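Local coordinates for tellurite resistance protein of COG3793 (Nostoc punctiforme, PDB 2OU3) that is of uncertain function but belongs to the TerB tellurite-resistance family, binds zinc and holds an indole-3-carbaldehyde molecule in a pocket between its helices, at residues D28-A40 against S87-A101. Numbering follows the deposited sequence. Where two conformers were deposited one is given.
With I3A (1H-indole-3-carbaldehyde), chain E.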
# COMPACT_ATOMS: atom_id res chain seq x y z
N ASP A 28 8.25 -8.54 -15.98
CA ASP A 28 7.89 -7.13 -16.00
C ASP A 28 8.15 -6.43 -14.67
O ASP A 28 8.63 -5.29 -14.67
CB ASP A 28 6.43 -6.91 -16.42
CG ASP A 28 6.25 -6.85 -17.96
OD1 ASP A 28 7.27 -6.79 -18.70
OD2 ASP A 28 5.06 -6.81 -18.41
N SER A 29 7.86 -7.09 -13.55
CA SER A 29 8.18 -6.50 -12.25
C SER A 29 9.68 -6.25 -12.16
O SER A 29 10.12 -5.19 -11.70
CB SER A 29 7.71 -7.39 -11.08
OG SER A 29 6.28 -7.43 -10.99
N SER A 30 10.46 -7.23 -12.62
CA SER A 30 11.92 -7.12 -12.63
C SER A 30 12.43 -5.94 -13.47
O SER A 30 13.19 -5.11 -12.98
CB SER A 30 12.52 -8.44 -13.17
OG SER A 30 13.94 -8.40 -13.20
N ILE A 31 11.98 -5.87 -14.71
CA ILE A 31 12.37 -4.80 -15.63
C ILE A 31 11.93 -3.43 -15.09
O ILE A 31 12.72 -2.47 -15.07
CB ILE A 31 11.81 -5.06 -17.06
CG1 ILE A 31 12.46 -6.31 -17.68
CG2 ILE A 31 12.09 -3.88 -17.98
CD1 ILE A 31 11.69 -6.87 -18.87
N TYR A 32 10.70 -3.36 -14.58
CA TYR A 32 10.20 -2.13 -13.97
C TYR A 32 11.09 -1.66 -12.83
O TYR A 32 11.51 -0.49 -12.79
CB TYR A 32 8.78 -2.34 -13.46
CG TYR A 32 8.21 -1.18 -12.65
CD1 TYR A 32 7.62 -0.10 -13.28
CD2 TYR A 32 8.25 -1.20 -11.26
CE1 TYR A 32 7.09 0.96 -12.54
CE2 TYR A 32 7.73 -0.16 -10.52
CZ TYR A 32 7.13 0.90 -11.15
OH TYR A 32 6.60 1.92 -10.39
N MSE A 33 11.42 -2.57 -11.91
CA MSE A 33 12.26 -2.23 -10.76
C MSE A 33 13.67 -1.88 -11.16
O MSE A 33 14.28 -0.99 -10.57
CB MSE A 33 12.30 -3.35 -9.72
CG MSE A 33 11.09 -3.42 -8.86
SE MSE A 33 10.70 -1.74 -7.95
CE MSE A 33 12.41 -1.28 -7.45
N LYS A 34 14.22 -2.58 -12.16
CA LYS A 34 15.53 -2.20 -12.70
C LYS A 34 15.50 -0.78 -13.24
O LYS A 34 16.44 -0.03 -13.08
CB LYS A 34 16.02 -3.20 -13.78
CG LYS A 34 16.47 -4.53 -13.15
CD LYS A 34 16.73 -5.65 -14.14
CE LYS A 34 17.32 -6.88 -13.42
NZ LYS A 34 17.67 -8.01 -14.34
N SER A 35 14.40 -0.41 -13.89
CA SER A 35 14.25 0.94 -14.42
C SER A 35 14.24 1.96 -13.28
O SER A 35 14.87 3.02 -13.33
CB SER A 35 12.95 1.03 -15.20
OG SER A 35 12.98 0.13 -16.26
N VAL A 36 13.50 1.61 -12.23
CA VAL A 36 13.34 2.48 -11.08
C VAL A 36 14.68 2.69 -10.42
O VAL A 36 15.04 3.83 -10.10
CB VAL A 36 12.33 1.87 -10.07
CG1 VAL A 36 12.46 2.56 -8.67
CG2 VAL A 36 10.88 1.98 -10.61
N LEU A 37 15.43 1.60 -10.21
CA LEU A 37 16.75 1.70 -9.60
C LEU A 37 17.71 2.50 -10.47
O LEU A 37 18.48 3.33 -9.94
CB LEU A 37 17.35 0.32 -9.34
CG LEU A 37 16.63 -0.53 -8.30
CD1 LEU A 37 17.22 -1.93 -8.31
CD2 LEU A 37 16.73 0.15 -6.93
N THR A 38 17.68 2.27 -11.78
CA THR A 38 18.49 3.06 -12.69
C THR A 38 18.16 4.56 -12.56
O THR A 38 19.05 5.40 -12.52
CB THR A 38 18.27 2.66 -14.15
OG1 THR A 38 18.46 1.26 -14.27
CG2 THR A 38 19.23 3.38 -15.08
N CYS A 39 16.87 4.85 -12.50
CA CYS A 39 16.37 6.20 -12.39
C CYS A 39 16.81 6.87 -11.08
O CYS A 39 17.31 7.98 -11.10
CB CYS A 39 14.83 6.17 -12.51
SG CYS A 39 14.00 7.66 -13.08
N ALA A 40 16.61 6.18 -9.96
CA ALA A 40 16.99 6.70 -8.66
C ALA A 40 18.50 6.92 -8.58
O ALA A 40 18.96 7.95 -8.10
CB ALA A 40 16.55 5.77 -7.56
N SER A 87 10.59 -4.34 -22.37
CA SER A 87 9.19 -4.70 -22.21
C SER A 87 8.22 -3.67 -22.78
O SER A 87 8.31 -2.48 -22.43
CB SER A 87 8.91 -4.80 -20.73
OG SER A 87 7.52 -4.83 -20.47
N PRO A 88 7.25 -4.11 -23.59
CA PRO A 88 6.24 -3.13 -24.05
C PRO A 88 5.42 -2.51 -22.93
O PRO A 88 4.94 -1.38 -23.11
CB PRO A 88 5.31 -3.96 -24.94
CG PRO A 88 6.16 -5.15 -25.36
CD PRO A 88 6.99 -5.45 -24.14
N GLN A 89 5.25 -3.23 -21.83
CA GLN A 89 4.49 -2.75 -20.67
C GLN A 89 5.30 -1.74 -19.89
O GLN A 89 4.83 -0.66 -19.57
CB GLN A 89 4.10 -3.90 -19.74
CG GLN A 89 3.05 -4.88 -20.32
CD GLN A 89 3.59 -5.75 -21.44
OE1 GLN A 89 4.55 -6.53 -21.24
NE2 GLN A 89 2.98 -5.64 -22.62
N VAL A 90 6.57 -2.06 -19.63
CA VAL A 90 7.42 -1.08 -18.94
C VAL A 90 7.62 0.19 -19.80
O VAL A 90 7.78 1.30 -19.29
CB VAL A 90 8.75 -1.70 -18.46
CG1 VAL A 90 9.63 -0.65 -17.70
CG2 VAL A 90 8.45 -2.88 -17.55
N SER A 91 7.56 0.03 -21.11
CA SER A 91 7.71 1.12 -22.03
C SER A 91 6.47 2.04 -22.07
O SER A 91 6.45 2.97 -22.82
CB SER A 91 8.08 0.60 -23.43
OG SER A 91 9.42 0.09 -23.46
N MSE A 92 5.44 1.75 -21.26
CA MSE A 92 4.30 2.64 -21.05
C MSE A 92 4.33 3.31 -19.66
O MSE A 92 3.45 4.11 -19.32
CB MSE A 92 2.99 1.83 -21.16
CG MSE A 92 2.84 1.14 -22.46
SE MSE A 92 1.32 -0.06 -22.55
CE MSE A 92 0.32 1.07 -21.99
N ALA A 93 5.36 2.97 -18.88
CA ALA A 93 5.36 3.17 -17.44
C ALA A 93 6.25 4.33 -17.01
O ALA A 93 6.63 4.42 -15.85
CB ALA A 93 5.84 1.87 -16.76
N GLN A 94 6.54 5.25 -17.93
CA GLN A 94 7.53 6.30 -17.66
C GLN A 94 7.23 7.13 -16.42
O GLN A 94 8.11 7.35 -15.60
CB GLN A 94 7.70 7.22 -18.87
CG GLN A 94 8.45 6.57 -20.08
CD GLN A 94 7.55 5.75 -20.99
OE1 GLN A 94 6.37 5.51 -20.69
NE2 GLN A 94 8.12 5.29 -22.09
N ARG A 95 5.98 7.59 -16.26
CA ARG A 95 5.64 8.44 -15.11
C ARG A 95 5.63 7.63 -13.82
O ARG A 95 6.03 8.10 -12.76
CB ARG A 95 4.29 9.10 -15.30
CG ARG A 95 4.24 10.05 -16.49
CD ARG A 95 2.86 10.67 -16.59
NE ARG A 95 2.71 11.46 -17.80
CZ ARG A 95 1.70 12.28 -18.03
NH1 ARG A 95 0.72 12.44 -17.15
NH2 ARG A 95 1.67 12.96 -19.14
N ASP A 96 5.18 6.39 -13.94
CA ASP A 96 5.10 5.44 -12.85
C ASP A 96 6.53 5.16 -12.34
O ASP A 96 6.81 5.21 -11.15
CB ASP A 96 4.39 4.22 -13.43
CG ASP A 96 4.16 3.08 -12.45
OD1 ASP A 96 4.59 3.13 -11.27
OD2 ASP A 96 3.48 2.11 -12.92
N ILE A 97 7.45 4.89 -13.26
CA ILE A 97 8.82 4.64 -12.91
C ILE A 97 9.38 5.86 -12.13
O ILE A 97 10.05 5.71 -11.11
CB ILE A 97 9.71 4.41 -14.20
CG1 ILE A 97 9.42 3.03 -14.86
CG2 ILE A 97 11.21 4.57 -13.88
CD1 ILE A 97 9.81 2.95 -16.38
N LEU A 98 9.13 7.05 -12.66
CA LEU A 98 9.69 8.30 -12.07
C LEU A 98 9.21 8.50 -10.66
O LEU A 98 10.00 8.82 -9.77
CB LEU A 98 9.31 9.51 -12.93
CG LEU A 98 10.23 10.71 -12.67
CD1 LEU A 98 11.52 10.35 -13.43
CD2 LEU A 98 9.70 12.04 -13.16
N LEU A 99 7.91 8.31 -10.44
CA LEU A 99 7.31 8.45 -9.14
C LEU A 99 7.89 7.48 -8.13
O LEU A 99 8.22 7.86 -7.03
CB LEU A 99 5.77 8.34 -9.20
CG LEU A 99 5.07 8.48 -7.84
CD1 LEU A 99 5.33 9.84 -7.19
CD2 LEU A 99 3.55 8.19 -7.95
N SER A 100 8.04 6.23 -8.50
CA SER A 100 8.70 5.26 -7.62
C SER A 100 10.15 5.66 -7.35
O SER A 100 10.62 5.55 -6.24
CB SER A 100 8.65 3.85 -8.24
OG SER A 100 7.32 3.36 -8.23
N ALA A 101 10.85 6.16 -8.38
CA ALA A 101 12.23 6.62 -8.22
C ALA A 101 12.33 7.78 -7.23
O ALA A 101 13.26 7.83 -6.40
CB ALA A 101 12.81 7.05 -9.57
O I3A E . 5.36 -4.85 -11.61
C3' I3A E . 5.07 -3.78 -11.08
C3 I3A E . 4.76 -2.63 -11.96
C2 I3A E . 4.35 -1.41 -11.51
N I3A E . 4.13 -0.61 -12.62
C8 I3A E . 4.39 -1.28 -13.76
C9 I3A E . 4.81 -2.64 -13.43
C4 I3A E . 5.10 -3.58 -14.43
C5 I3A E . 5.03 -3.17 -15.74
C6 I3A E . 4.62 -1.87 -16.09
C7 I3A E . 4.31 -0.95 -15.10
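Tyr32 and Asp96 illustrate how one carboxylate can tie a helix pair to a bound ligand. The phenol, swung away from its own backbone N (chi1 173°), reaches across to helix 94-106, where Tyr32 OH donates to Asp96 OD1 at 2.5 Å. The hydroxyl arrives from above the carboxylate plane, which is turned 57° from the ring. Ser100 OG stands 2.7 Å from the same Tyr32 OH, at the ring edge. The two faces of the phenol are used differently: indole atom C2 of the aldehyde ligand lies over the ring centre, 3.5 Å above its plane, and Val36 CG2 packs toward the rim of the opposite face. The other oxygen, Asp96 OD2, takes the indole N-H in a nearly straight bond of 2.8 Å (165°), and Ser29 OG donates to the aldehyde oxygen.

Beyond the pocket, Ile97 fits as a knob among Tyr32, Ser35, Val36 and Cys39, and Ala101 CB meets Cys39 CB at 3.7 Å. Toward the other end, Ser87 OG donates to Asp28 OD1 (2.7 Å) while accepting from Val90 N in an ST motif; Asp28 OD2 is hydrogen-bonded to Tyr161 OH of the second subunit. Tyr155 OH of that subunit is hydrogen-bonded to Asp96 OD2, so both carboxylates link the helix packing to the dimer. With phenol and indole hydrogens on its two oxygens, Asp96 is probably favoured in its ionised form.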